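Local coordinates for DisA protein (Sorangium cellulosum, PDB 6CCA), which probably transfers methyl groups from S-adenosylmethionine to carbon to build gem-dimethyl groups on polyketide intermediates of the disorazol assembly line, at residues A[65-70]-A[115-120]; A[77-82]-A[125-130]; A[229-234]-A[256-261]; A[301-306]-A[330-335]. All coordinates share one frame; numbering follows the deposited sequence.

Contact 1 (A[65-70]-A[115-120]); sequences SEDLLL and AGYLRI
The ring of Tyr117 takes a methyl on one face and a carboxylate oxygen at its edge. Leu70 CD2 sits almost over the centre, 3.6 Å from the centroid of the Tyr117 ring and 9° off the normal, a CH-pi contact. At the far edge, in the ring plane, the hydroxyl of Tyr117 donates to Asp67, with OH to OD1 only 2.5 Å. The carboxylate is turned 63° from the ring, and the hydroxyl meets OD1 from above the carboxylate plane rather than within it. Lys134 also binds the Tyr117 hydroxyl, and its charge would probably strengthen this short bond. With CG anti to the backbone N (chi1 -179°), the leucine reaches across to the ring from one helical turn after Glu66. That glutamate lays its extended chain along Ala115, CD to CB 3.6 Å, while its OE2 forms a salt bridge with Arg63. Between Ala115 and Tyr117, Gly116 ends helix 102-114 in a Schellman motif, its positive phi turning the chain toward strand 118-121. The arrangement is that of a helix-to-strand turn docked on a neighbouring helix: the aromatic residue just past the Schellman glycine packs against helix 55-75.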
loop_
_atom_site.group_PDB
_atom_site.type_symbol
_atom_site.label_atom_id
_atom_site.label_comp_id
_atom_site.label_asym_id
_atom_site.label_seq_id
_atom_site.Cartn_x
_atom_site.Cartn_y
_atom_site.Cartn_z
ATOM N N SER A 65 -16.600 0.172 9.028
ATOM C CA SER A 65 -16.606 0.544 7.627
ATOM C C SER A 65 -17.882 0.050 6.939
ATOM O O SER A 65 -18.441 0.735 6.118
ATOM C CB SER A 65 -15.351 -0.011 6.928
ATOM O OG SER A 65 -14.171 0.536 7.506
ATOM N N GLU A 66 -18.325 -1.156 7.271
ATOM C CA GLU A 66 -19.552 -1.703 6.724
ATOM C C GLU A 66 -20.775 -0.831 7.053
ATOM O O GLU A 66 -21.573 -0.518 6.172
ATOM C CB GLU A 66 -19.768 -3.106 7.299
ATOM C CG GLU A 66 -18.764 -4.096 6.771
ATOM C CD GLU A 66 -18.768 -5.413 7.533
ATOM O OE1 GLU A 66 -19.376 -5.538 8.601
ATOM O OE2 GLU A 66 -18.151 -6.322 6.996
ATOM N N ASP A 67 -20.903 -0.502 8.341
ATOM C CA ASP A 67 -21.977 0.325 8.837
ATOM C C ASP A 67 -21.978 1.750 8.275
ATOM O O ASP A 67 -22.985 2.285 7.859
ATOM C CB ASP A 67 -21.884 0.371 10.328
ATOM C CG ASP A 67 -22.128 -1.035 10.984
ATOM O OD1 ASP A 67 -22.467 -2.026 10.287
ATOM O OD2 ASP A 67 -21.819 -1.148 12.156
ATOM N N LEU A 68 -20.780 2.324 8.183
ATOM C CA LEU A 68 -20.573 3.639 7.587
ATOM C C LEU A 68 -21.024 3.630 6.147
ATOM O O LEU A 68 -21.623 4.602 5.680
ATOM C CB LEU A 68 -19.044 3.981 7.688
ATOM C CG LEU A 68 -18.682 5.448 7.404
ATOM C CD1 LEU A 68 -19.364 6.484 8.324
ATOM C CD2 LEU A 68 -17.143 5.526 7.445
ATOM N N LEU A 69 -20.653 2.569 5.414
ATOM C CA LEU A 69 -21.054 2.439 4.050
ATOM C C LEU A 69 -22.591 2.390 3.915
ATOM O O LEU A 69 -23.152 3.043 3.047
ATOM C CB LEU A 69 -20.404 1.205 3.422
ATOM C CG LEU A 69 -20.793 0.948 1.990
ATOM C CD1 LEU A 69 -20.514 2.100 1.059
ATOM C CD2 LEU A 69 -20.081 -0.318 1.473
ATOM N N LEU A 70 -23.249 1.614 4.737
ATOM C CA LEU A 70 -24.717 1.612 4.691
ATOM C C LEU A 70 -25.259 3.050 4.887
ATOM O O LEU A 70 -26.152 3.521 4.124
ATOM C CB LEU A 70 -25.291 0.702 5.718
ATOM C CG LEU A 70 -26.838 0.601 5.747
ATOM C CD1 LEU A 70 -27.474 0.272 4.405
ATOM C CD2 LEU A 70 -27.289 -0.414 6.827
ATOM N N ALA A 115 -21.669 -8.003 4.706
ATOM C CA ALA A 115 -22.053 -7.594 6.021
ATOM C C ALA A 115 -23.480 -8.075 6.423
ATOM O O ALA A 115 -23.896 -7.781 7.533
ATOM C CB ALA A 115 -22.004 -6.055 6.105
ATOM N N GLY A 116 -24.232 -8.691 5.516
ATOM C CA GLY A 116 -25.593 -9.113 5.852
ATOM C C GLY A 116 -26.670 -8.052 5.666
ATOM O O GLY A 116 -27.816 -8.261 6.060
ATOM N N TYR A 117 -26.349 -6.911 5.023
ATOM C CA TYR A 117 -27.345 -5.891 4.763
ATOM C C TYR A 117 -28.087 -6.034 3.462
ATOM O O TYR A 117 -29.227 -5.565 3.355
ATOM C CB TYR A 117 -26.674 -4.491 4.806
ATOM C CG TYR A 117 -26.148 -4.046 6.172
ATOM C CD1 TYR A 117 -26.965 -4.038 7.286
ATOM C CD2 TYR A 117 -24.845 -3.567 6.345
ATOM C CE1 TYR A 117 -26.522 -3.635 8.534
ATOM C CE2 TYR A 117 -24.393 -3.151 7.581
ATOM C CZ TYR A 117 -25.244 -3.171 8.679
ATOM O OH TYR A 117 -24.843 -2.785 9.935
ATOM N N LEU A 118 -27.453 -6.602 2.419
ATOM C CA LEU A 118 -28.078 -6.796 1.111
ATOM C C LEU A 118 -28.040 -8.300 0.822
ATOM O O LEU A 118 -27.117 -8.985 1.244
ATOM C CB LEU A 118 -27.353 -6.111 -0.042
ATOM C CG LEU A 118 -27.364 -4.599 -0.111
ATOM C CD1 LEU A 118 -26.668 -4.132 -1.339
ATOM C CD2 LEU A 118 -28.791 -4.013 -0.037
ATOM N N ARG A 119 -29.081 -8.777 0.146
ATOM C CA ARG A 119 -29.052 -10.065 -0.526
ATOM C C ARG A 119 -29.048 -9.715 -1.985
ATOM O O ARG A 119 -29.819 -8.866 -2.448
ATOM C CB ARG A 119 -30.254 -10.925 -0.145
ATOM C CG ARG A 119 -30.234 -12.318 -0.780
ATOM C CD ARG A 119 -31.020 -13.369 0.024
ATOM N NE ARG A 119 -32.285 -12.883 0.599
ATOM C CZ ARG A 119 -33.367 -12.559 -0.110
ATOM N NH1 ARG A 119 -33.344 -12.674 -1.449
ATOM N NH2 ARG A 119 -34.484 -12.128 0.511
ATOM N N ILE A 120 -28.128 -10.335 -2.739
ATOM C CA ILE A 120 -27.925 -9.989 -4.082
ATOM C C ILE A 120 -28.110 -11.229 -5.003
ATOM O O ILE A 120 -27.568 -12.265 -4.716
ATOM C CB ILE A 120 -26.463 -9.493 -4.342
ATOM C CG1 ILE A 120 -26.198 -8.229 -3.513
ATOM C CG2 ILE A 120 -26.272 -9.199 -5.792
ATOM C CD1 ILE A 120 -24.870 -7.548 -3.729
#

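Contact 2 (A[77-82]-A[125-130]); sequences GAFQRA and LFTSER
A loop packed against the end of a beta-hairpin makes this contact, in an arrangement resembling a winged helix: 77-82 leaves helix 55-75 and leads to strand 85-87, which pairs with the hairpin strand 124-127 in a three-stranded antiparallel sheet. The loop and the strand are joined at Thr127, whose side chain works on two fronts. Its methyl CG2 packs on Phe79, 3.7 Å from CD1, approaching the ring obliquely. Two residues earlier in the strand, Leu125 CD1 lies at the edge of the same ring, 4.2 Å from Phe79 CZ. Phe79 swings CG beside its backbone N (chi1 -51°), which carries the ring toward the strand although its CB does not face it. Leu109 and Leu112 of helix 102-114 and Leu70 of helix 55-75 also touch the ring, making it a buried link between loop, sheet and helices. On the more exposed side, Ala82 CB rests 3.2 Å from the carbonyl O of Ser128 and 3.7 Å from Glu129 OE2, an arm that reaches back through a bend at chi2. Ser128 itself forms an ST turn, its OG accepting from Arg130 N at 3.0 Å while also bonding to the Gly116 carbonyl. Thr127 OG1, placed between its own backbone N and carbonyl carbon (chi1 47°), receives a bond from Ser84 N and donates to Arg81 O at 2.6 Å, lying in the carbonyl plane on a lone pair at a C=O...O angle of 138°.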
loop_
_atom_site.group_PDB
_atom_site.type_symbol
_atom_site.label_atom_id
_atom_site.label_comp_id
_atom_site.label_asym_id
_atom_site.label_seq_id
_atom_site.Cartn_x
_atom_site.Cartn_y
_atom_site.Cartn_z
ATOM N N GLY A 77 -30.239 8.422 -0.140
ATOM C CA GLY A 77 -31.625 7.986 -0.360
ATOM C C GLY A 77 -31.758 6.557 -0.851
ATOM O O GLY A 77 -32.692 6.231 -1.601
ATOM N N ALA A 78 -30.807 5.705 -0.479
ATOM C CA ALA A 78 -30.886 4.286 -0.787
ATOM C C ALA A 78 -30.728 3.426 0.443
ATOM O O ALA A 78 -30.071 3.772 1.472
ATOM C CB ALA A 78 -29.870 3.906 -1.868
ATOM N N PHE A 79 -31.394 2.288 0.378
ATOM C CA PHE A 79 -31.352 1.323 1.397
ATOM C C PHE A 79 -31.748 1.853 2.761
ATOM O O PHE A 79 -31.190 1.425 3.756
ATOM C CB PHE A 79 -29.921 0.710 1.484
ATOM C CG PHE A 79 -29.380 0.241 0.200
ATOM C CD1 PHE A 79 -30.193 -0.362 -0.751
ATOM C CD2 PHE A 79 -28.007 0.317 -0.056
ATOM C CE1 PHE A 79 -29.688 -0.832 -1.940
ATOM C CE2 PHE A 79 -27.498 -0.144 -1.241
ATOM C CZ PHE A 79 -28.329 -0.711 -2.215
ATOM N N GLN A 80 -32.764 2.726 2.819
ATOM C CA GLN A 80 -33.202 3.289 4.071
ATOM C C GLN A 80 -34.013 2.352 4.910
ATOM O O GLN A 80 -34.037 2.499 6.134
ATOM C CB GLN A 80 -33.933 4.626 3.841
ATOM C CG GLN A 80 -32.948 5.683 3.386
ATOM C CD GLN A 80 -33.561 6.813 2.575
ATOM O OE1 GLN A 80 -33.447 7.991 2.951
ATOM N NE2 GLN A 80 -34.153 6.481 1.441
ATOM N N ARG A 81 -34.602 1.309 4.275
ATOM C CA ARG A 81 -35.549 0.447 4.952
ATOM C C ARG A 81 -35.347 -1.029 4.543
ATOM O O ARG A 81 -34.997 -1.274 3.392
ATOM C CB ARG A 81 -36.973 0.897 4.537
ATOM C CG ARG A 81 -37.470 2.185 5.237
ATOM C CD ARG A 81 -38.674 2.855 4.551
ATOM N NE ARG A 81 -38.259 3.602 3.354
ATOM C CZ ARG A 81 -37.814 4.869 3.326
ATOM N NH1 ARG A 81 -37.717 5.605 4.437
ATOM N NH2 ARG A 81 -37.463 5.414 2.160
ATOM N N ALA A 82 -35.515 -1.932 5.505
ATOM C CA ALA A 82 -35.624 -3.387 5.266
ATOM C C ALA A 82 -36.799 -3.793 4.321
ATOM O O ALA A 82 -37.861 -3.190 4.426
ATOM C CB ALA A 82 -35.735 -4.085 6.575
ATOM N N LEU A 125 -31.131 -6.432 -5.858
ATOM C CA LEU A 125 -30.725 -6.092 -4.526
ATOM C C LEU A 125 -31.912 -6.079 -3.591
ATOM O O LEU A 125 -32.896 -5.506 -3.896
ATOM C CB LEU A 125 -30.086 -4.714 -4.543
ATOM C CG LEU A 125 -29.011 -4.511 -5.581
ATOM C CD1 LEU A 125 -28.508 -3.091 -5.620
ATOM C CD2 LEU A 125 -27.882 -5.493 -5.408
ATOM N N PHE A 126 -31.787 -6.716 -2.461
ATOM C CA PHE A 126 -32.858 -6.800 -1.512
ATOM C C PHE A 126 -32.289 -6.420 -0.164
ATOM O O PHE A 126 -31.326 -7.053 0.323
ATOM C CB PHE A 126 -33.400 -8.228 -1.425
ATOM C CG PHE A 126 -34.639 -8.336 -0.569
ATOM C CD1 PHE A 126 -35.814 -7.734 -0.968
ATOM C CD2 PHE A 126 -34.613 -9.025 0.627
ATOM C CE1 PHE A 126 -36.959 -7.841 -0.165
ATOM C CE2 PHE A 126 -35.722 -9.100 1.435
ATOM C CZ PHE A 126 -36.901 -8.550 1.021
ATOM N N THR A 127 -32.909 -5.433 0.493
ATOM C CA THR A 127 -32.438 -5.067 1.844
ATOM C C THR A 127 -32.984 -6.015 2.836
ATOM O O THR A 127 -34.230 -6.235 2.921
ATOM C CB THR A 127 -32.830 -3.623 2.289
ATOM O OG1 THR A 127 -34.226 -3.355 2.015
ATOM C CG2 THR A 127 -32.125 -2.638 1.518
ATOM N N SER A 128 -32.090 -6.506 3.660
ATOM C CA SER A 128 -32.410 -7.400 4.701
ATOM C C SER A 128 -32.910 -6.724 5.939
ATOM O O SER A 128 -32.877 -5.496 6.059
ATOM C CB SER A 128 -31.178 -8.199 5.114
ATOM O OG SER A 128 -30.366 -7.553 6.122
ATOM N N GLU A 129 -33.348 -7.586 6.853
ATOM C CA GLU A 129 -33.777 -7.245 8.208
ATOM C C GLU A 129 -32.776 -6.502 9.058
ATOM O O GLU A 129 -33.189 -5.792 9.967
ATOM C CB GLU A 129 -34.197 -8.523 8.970
ATOM C CG GLU A 129 -35.575 -9.010 8.554
ATOM C CD GLU A 129 -36.642 -7.907 8.639
ATOM O OE1 GLU A 129 -37.062 -7.580 9.780
ATOM O OE2 GLU A 129 -37.063 -7.361 7.583
ATOM N N ARG A 130 -31.492 -6.644 8.748
ATOM C CA ARG A 130 -30.444 -5.951 9.484
ATOM C C ARG A 130 -30.399 -4.466 9.135
ATOM O O ARG A 130 -29.796 -3.674 9.860
ATOM C CB ARG A 130 -29.084 -6.596 9.210
ATOM C CG ARG A 130 -28.493 -7.331 10.402
ATOM C CD ARG A 130 -27.012 -7.605 10.204
ATOM N NE ARG A 130 -26.187 -6.870 11.158
ATOM C CZ ARG A 130 -24.950 -6.450 10.908
ATOM N NH1 ARG A 130 -24.392 -6.691 9.731
ATOM N NH2 ARG A 130 -24.273 -5.788 11.837
#

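Contact 3 (A[229-234]-A[256-261]); sequences LEVGAG and FYTDIS
Parallel strands pair Leu229 with Phe256 and Glu230 with Tyr257, and beyond them both segments curl into loops that stay bonded to each other. Glu230 N donates to Phe256 O at 2.9 Å, and the loop end is tied by Ala233 N to Thr258 O. The Glu230 carbonyl is gripped chiefly by the Thr258 hydroxyl, OG1 to O 2.7 Å, tilted 23° from the carbonyl plane; a weak bond from Thr258 N adds to it. This hydroxyl also accepts from a water that in turn takes the N-H of Gly232. The Thr258 methyl is pressed tightly on Leu229, CG2 to CD1 3.4 Å. On the side of the sheet occupied by Glu230, Ala233 CB stands 3.7 Å from the centroid of the Tyr257 ring, a CH-pi contact over its face. Tyr257 extends its ring against Ala233 and Gly234, CG anti to the backbone N (chi1 -178°), and its OH donates to Gly234 O at 3.0 Å from above the carbonyl plane. Asp259 OD1 takes Gly234 N at 2.9 Å, while OD2 closes an Asx turn with Ser261 N. The beta-alpha-beta unit with a glycine-rich loop, Glu230 to Gly234, after its first strand matches the first conserved motif of class I methyltransferases, which in relatives lines the S-adenosylmethionine pocket.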
loop_
_atom_site.group_PDB
_atom_site.type_symbol
_atom_site.label_atom_id
_atom_site.label_comp_id
_atom_site.label_asym_id
_atom_site.label_seq_id
_atom_site.Cartn_x
_atom_site.Cartn_y
_atom_site.Cartn_z
ATOM N N LEU A 229 17.422 2.299 -4.655
ATOM C CA LEU A 229 16.371 3.046 -5.345
ATOM C C LEU A 229 15.089 2.940 -4.556
ATOM O O LEU A 229 14.660 1.847 -4.284
ATOM C CB LEU A 229 16.186 2.468 -6.727
ATOM C CG LEU A 229 14.914 2.844 -7.501
ATOM C CD1 LEU A 229 15.075 4.299 -7.872
ATOM C CD2 LEU A 229 14.770 1.999 -8.742
ATOM N N GLU A 230 14.451 4.063 -4.246
ATOM C CA GLU A 230 13.100 4.049 -3.794
ATOM C C GLU A 230 12.175 4.477 -4.916
ATOM O O GLU A 230 12.324 5.550 -5.490
ATOM C CB GLU A 230 12.860 4.947 -2.592
ATOM C CG GLU A 230 11.434 4.869 -2.103
ATOM C CD GLU A 230 11.163 5.589 -0.771
ATOM O OE1 GLU A 230 12.031 6.383 -0.308
ATOM O OE2 GLU A 230 10.013 5.368 -0.271
ATOM N N VAL A 231 11.205 3.626 -5.213
ATOM C CA VAL A 231 10.178 3.977 -6.183
ATOM C C VAL A 231 8.966 4.538 -5.516
ATOM O O VAL A 231 8.623 4.156 -4.389
ATOM C CB VAL A 231 9.808 2.775 -7.071
ATOM C CG1 VAL A 231 11.027 2.398 -7.930
ATOM C CG2 VAL A 231 9.412 1.604 -6.279
ATOM N N GLY A 232 8.245 5.420 -6.212
ATOM C CA GLY A 232 7.064 5.966 -5.561
ATOM C C GLY A 232 7.268 6.612 -4.219
ATOM O O GLY A 232 6.396 6.535 -3.367
ATOM N N ALA A 233 8.360 7.343 -4.033
ATOM C CA ALA A 233 8.632 8.026 -2.765
ATOM C C ALA A 233 7.604 9.119 -2.398
ATOM O O ALA A 233 7.539 9.529 -1.216
ATOM C CB ALA A 233 10.033 8.593 -2.741
ATOM N N GLY A 234 6.876 9.620 -3.399
ATOM C CA GLY A 234 5.720 10.507 -3.136
ATOM C C GLY A 234 6.269 11.741 -2.547
ATOM O O GLY A 234 7.296 12.220 -3.013
ATOM N N PHE A 256 18.515 6.891 -4.429
ATOM C CA PHE A 256 17.700 7.536 -5.424
ATOM C C PHE A 256 16.251 7.653 -4.931
ATOM O O PHE A 256 15.503 6.662 -4.785
ATOM C CB PHE A 256 17.765 6.778 -6.730
ATOM C CG PHE A 256 19.006 7.056 -7.539
ATOM C CD1 PHE A 256 20.249 6.580 -7.116
ATOM C CD2 PHE A 256 18.932 7.819 -8.694
ATOM C CE1 PHE A 256 21.414 6.868 -7.842
ATOM C CE2 PHE A 256 20.095 8.084 -9.454
ATOM C CZ PHE A 256 21.323 7.660 -8.993
ATOM N N TYR A 257 15.864 8.901 -4.665
ATOM C CA TYR A 257 14.501 9.297 -4.340
ATOM C C TYR A 257 13.732 9.562 -5.654
ATOM O O TYR A 257 14.059 10.514 -6.374
ATOM C CB TYR A 257 14.576 10.552 -3.449
ATOM C CG TYR A 257 13.265 11.118 -2.939
ATOM C CD1 TYR A 257 12.286 11.580 -3.769
ATOM C CD2 TYR A 257 13.030 11.216 -1.592
ATOM C CE1 TYR A 257 11.097 12.129 -3.264
ATOM C CE2 TYR A 257 11.882 11.799 -1.108
ATOM C CZ TYR A 257 10.935 12.252 -1.958
ATOM O OH TYR A 257 9.775 12.774 -1.395
ATOM N N THR A 258 12.790 8.695 -5.997
ATOM C CA THR A 258 12.123 8.762 -7.283
ATOM C C THR A 258 10.656 8.649 -7.117
ATOM O O THR A 258 10.175 8.140 -6.082
ATOM C CB THR A 258 12.593 7.679 -8.309
ATOM O OG1 THR A 258 11.958 6.453 -8.046
ATOM C CG2 THR A 258 14.065 7.531 -8.319
ATOM N N ASP A 259 9.920 9.245 -8.094
ATOM C CA ASP A 259 8.475 9.167 -8.149
ATOM C C ASP A 259 8.072 9.430 -9.579
ATOM O O ASP A 259 8.822 10.038 -10.341
ATOM C CB ASP A 259 7.839 10.258 -7.270
ATOM C CG ASP A 259 6.367 10.000 -7.028
ATOM O OD1 ASP A 259 6.078 9.207 -6.110
ATOM O OD2 ASP A 259 5.512 10.590 -7.754
ATOM N N ILE A 260 6.898 8.943 -9.948
ATOM C CA ILE A 260 6.378 9.285 -11.256
ATOM C C ILE A 260 6.241 10.818 -11.446
ATOM O O ILE A 260 6.467 11.339 -12.532
ATOM C CB ILE A 260 5.053 8.556 -11.517
ATOM C CG1 ILE A 260 4.614 8.716 -12.972
ATOM C CG2 ILE A 260 3.932 8.987 -10.584
ATOM C CD1 ILE A 260 3.662 7.560 -13.398
ATOM N N SER A 261 5.859 11.498 -10.369
ATOM C CA SER A 261 5.716 12.970 -10.377
ATOM C C SER A 261 7.012 13.718 -10.259
ATOM O O SER A 261 7.720 13.650 -9.253
ATOM C CB SER A 261 4.764 13.423 -9.257
ATOM O OG SER A 261 4.796 14.828 -9.056
HETATM O O HOH W 1 9.342 6.006 -8.842
#

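Contact 4 (A[301-306]-A[330-335]); sequences DVVLGA and GWLVLN
Val333 is the apolar centre, its two methyls reaching neighbours on the adjoining strand. CG2 meets Val302 CG1 at 4.0 Å, and CG1, anti to the backbone N (chi1 177°), meets Leu304 CD1 at the same separation. These three branched side chains share a sheet face with Trp331, whose indole leads away to meet Phe212 of helix 196-216 edge-to-face. The other face carries Val303 and Leu332, crossing at an angle with CG1 4.1 Å from CD1. There Leu334 CD2 lies near the carbonyl O of Gly305. The parallel strands, 8° apart, are joined by five alternating backbone bonds, from Trp331 N on Asp301 O at 3.0 Å to Asn335 N on Gly305 O at 3.1 Å. Polar groups lie at the ends: Asp301 bonds the backbone N of Thr227 and makes salt bridges with Lys327 and Arg216, and Asn335 OD1 accepts from Gln402. The chemistry is that of a buried Rossmann-like sheet core: aliphatic branches meet on both faces, Val302 and Leu304 bond strand 226-231 on one flank and Gly330 bonds Ser409 on the other, and the Asp301 carboxylate is probably held ionised by two basic partners.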
loop_
_atom_site.group_PDB
_atom_site.type_symbol
_atom_site.label_atom_id
_atom_site.label_comp_id
_atom_site.label_asym_id
_atom_site.label_seq_id
_atom_site.Cartn_x
_atom_site.Cartn_y
_atom_site.Cartn_z
ATOM N N ASP A 301 21.568 -1.976 -5.915
ATOM C CA ASP A 301 21.708 -3.102 -5.012
ATOM C C ASP A 301 20.356 -3.460 -4.419
ATOM O O ASP A 301 20.107 -4.615 -4.071
ATOM C CB ASP A 301 22.658 -2.713 -3.921
ATOM C CG ASP A 301 24.082 -2.499 -4.464
ATOM O OD1 ASP A 301 24.797 -3.524 -4.628
ATOM O OD2 ASP A 301 24.403 -1.373 -4.866
ATOM N N VAL A 302 19.524 -2.444 -4.188
ATOM C CA VAL A 302 18.195 -2.620 -3.518
ATOM C C VAL A 302 17.215 -1.700 -4.197
ATOM O O VAL A 302 17.554 -0.553 -4.510
ATOM C CB VAL A 302 18.228 -2.243 -1.993
ATOM C CG1 VAL A 302 16.882 -2.459 -1.310
ATOM C CG2 VAL A 302 19.291 -3.002 -1.251
ATOM N N VAL A 303 16.018 -2.219 -4.443
ATOM C CA VAL A 303 14.883 -1.414 -4.775
ATOM C C VAL A 303 13.852 -1.514 -3.659
ATOM O O VAL A 303 13.437 -2.631 -3.305
ATOM C CB VAL A 303 14.259 -1.821 -6.077
ATOM C CG1 VAL A 303 13.028 -1.010 -6.389
ATOM C CG2 VAL A 303 15.208 -1.622 -7.224
ATOM N N LEU A 304 13.415 -0.370 -3.140
ATOM C CA LEU A 304 12.396 -0.274 -2.093
ATOM C C LEU A 304 11.107 0.292 -2.666
ATOM O O LEU A 304 11.105 1.320 -3.377
ATOM C CB LEU A 304 12.886 0.697 -0.995
ATOM C CG LEU A 304 11.812 1.151 0.003
ATOM C CD1 LEU A 304 11.380 -0.068 0.824
ATOM C CD2 LEU A 304 12.410 2.194 0.906
ATOM N N GLY A 305 9.993 -0.379 -2.378
ATOM C CA GLY A 305 8.653 0.074 -2.803
ATOM C C GLY A 305 7.733 0.032 -1.620
ATOM O O GLY A 305 7.326 -1.066 -1.203
ATOM N N ALA A 306 7.388 1.184 -1.080
ATOM C CA ALA A 306 6.569 1.222 0.096
ATOM C C ALA A 306 5.205 1.581 -0.290
ATOM O O ALA A 306 4.925 2.798 -0.476
ATOM C CB ALA A 306 7.159 2.251 1.066
ATOM N N GLY A 330 20.525 -8.620 -6.055
ATOM C CA GLY A 330 20.026 -7.412 -5.414
ATOM C C GLY A 330 18.627 -7.738 -4.823
ATOM O O GLY A 330 17.931 -8.701 -5.249
ATOM N N TRP A 331 18.242 -6.951 -3.848
ATOM C CA TRP A 331 16.926 -7.183 -3.172
ATOM C C TRP A 331 15.831 -6.231 -3.615
ATOM O O TRP A 331 16.086 -5.026 -3.843
ATOM C CB TRP A 331 17.093 -7.007 -1.672
ATOM C CG TRP A 331 18.013 -7.942 -0.942
ATOM C CD1 TRP A 331 18.851 -8.865 -1.458
ATOM C CD2 TRP A 331 18.244 -7.907 0.452
ATOM N NE1 TRP A 331 19.539 -9.485 -0.428
ATOM C CE2 TRP A 331 19.217 -8.876 0.749
ATOM C CE3 TRP A 331 17.716 -7.126 1.498
ATOM C CZ2 TRP A 331 19.651 -9.127 2.052
ATOM C CZ3 TRP A 331 18.161 -7.341 2.810
ATOM C CH2 TRP A 331 19.122 -8.380 3.080
ATOM N N LEU A 332 14.623 -6.772 -3.738
ATOM C CA LEU A 332 13.405 -5.987 -3.728
ATOM C C LEU A 332 12.799 -6.044 -2.334
ATOM O O LEU A 332 12.698 -7.142 -1.756
ATOM C CB LEU A 332 12.458 -6.558 -4.748
ATOM C CG LEU A 332 11.062 -5.955 -4.763
ATOM C CD1 LEU A 332 11.127 -4.460 -5.121
ATOM C CD2 LEU A 332 10.160 -6.673 -5.770
ATOM N N VAL A 333 12.536 -4.884 -1.754
ATOM C CA VAL A 333 11.928 -4.798 -0.426
ATOM C C VAL A 333 10.573 -4.121 -0.632
ATOM O O VAL A 333 10.479 -2.949 -1.130
ATOM C CB VAL A 333 12.796 -3.966 0.511
ATOM C CG1 VAL A 333 12.083 -3.840 1.856
ATOM C CG2 VAL A 333 14.175 -4.609 0.625
ATOM N N LEU A 334 9.513 -4.864 -0.335
ATOM C CA LEU A 334 8.148 -4.341 -0.431
ATOM C C LEU A 334 7.522 -4.162 0.946
ATOM O O LEU A 334 7.679 -5.055 1.821
ATOM C CB LEU A 334 7.270 -5.307 -1.243
ATOM C CG LEU A 334 7.644 -5.655 -2.648
ATOM C CD1 LEU A 334 6.788 -6.781 -3.230
ATOM C CD2 LEU A 334 7.531 -4.412 -3.522
ATOM N N ASN A 335 6.809 -3.042 1.118
ATOM C CA ASN A 335 5.854 -2.884 2.190
ATOM C C ASN A 335 4.503 -2.731 1.529
ATOM O O ASN A 335 4.303 -1.771 0.720
ATOM C CB ASN A 335 6.211 -1.648 2.979
ATOM C CG ASN A 335 5.274 -1.405 4.162
ATOM O OD1 ASN A 335 4.312 -2.158 4.385
ATOM N ND2 ASN A 335 5.620 -0.405 4.982
#

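The four contacts fall into two groups on opposite sides of the chain's centre. Contacts 1 and 2 lie about 9 Å apart between centres and meet at the three-stranded sheet, where strands 118-121 and 124-127 are neighbours and Arg119 N bonds Phe126 O. Contact 1 sets helix 55-75 against the turn that leads into that sheet; contact 2 sets a loop against one of its strands, and is the less buried, with an exposed edge. Contacts 3 and 4, about 12 Å apart between centres, belong to the methyltransferase sheet, joined as Leu229 bonds Val302 and Leu304. Contact 4 is held by regular backbone pairing, whereas contact 3 divides its bonds between backbone and side chains.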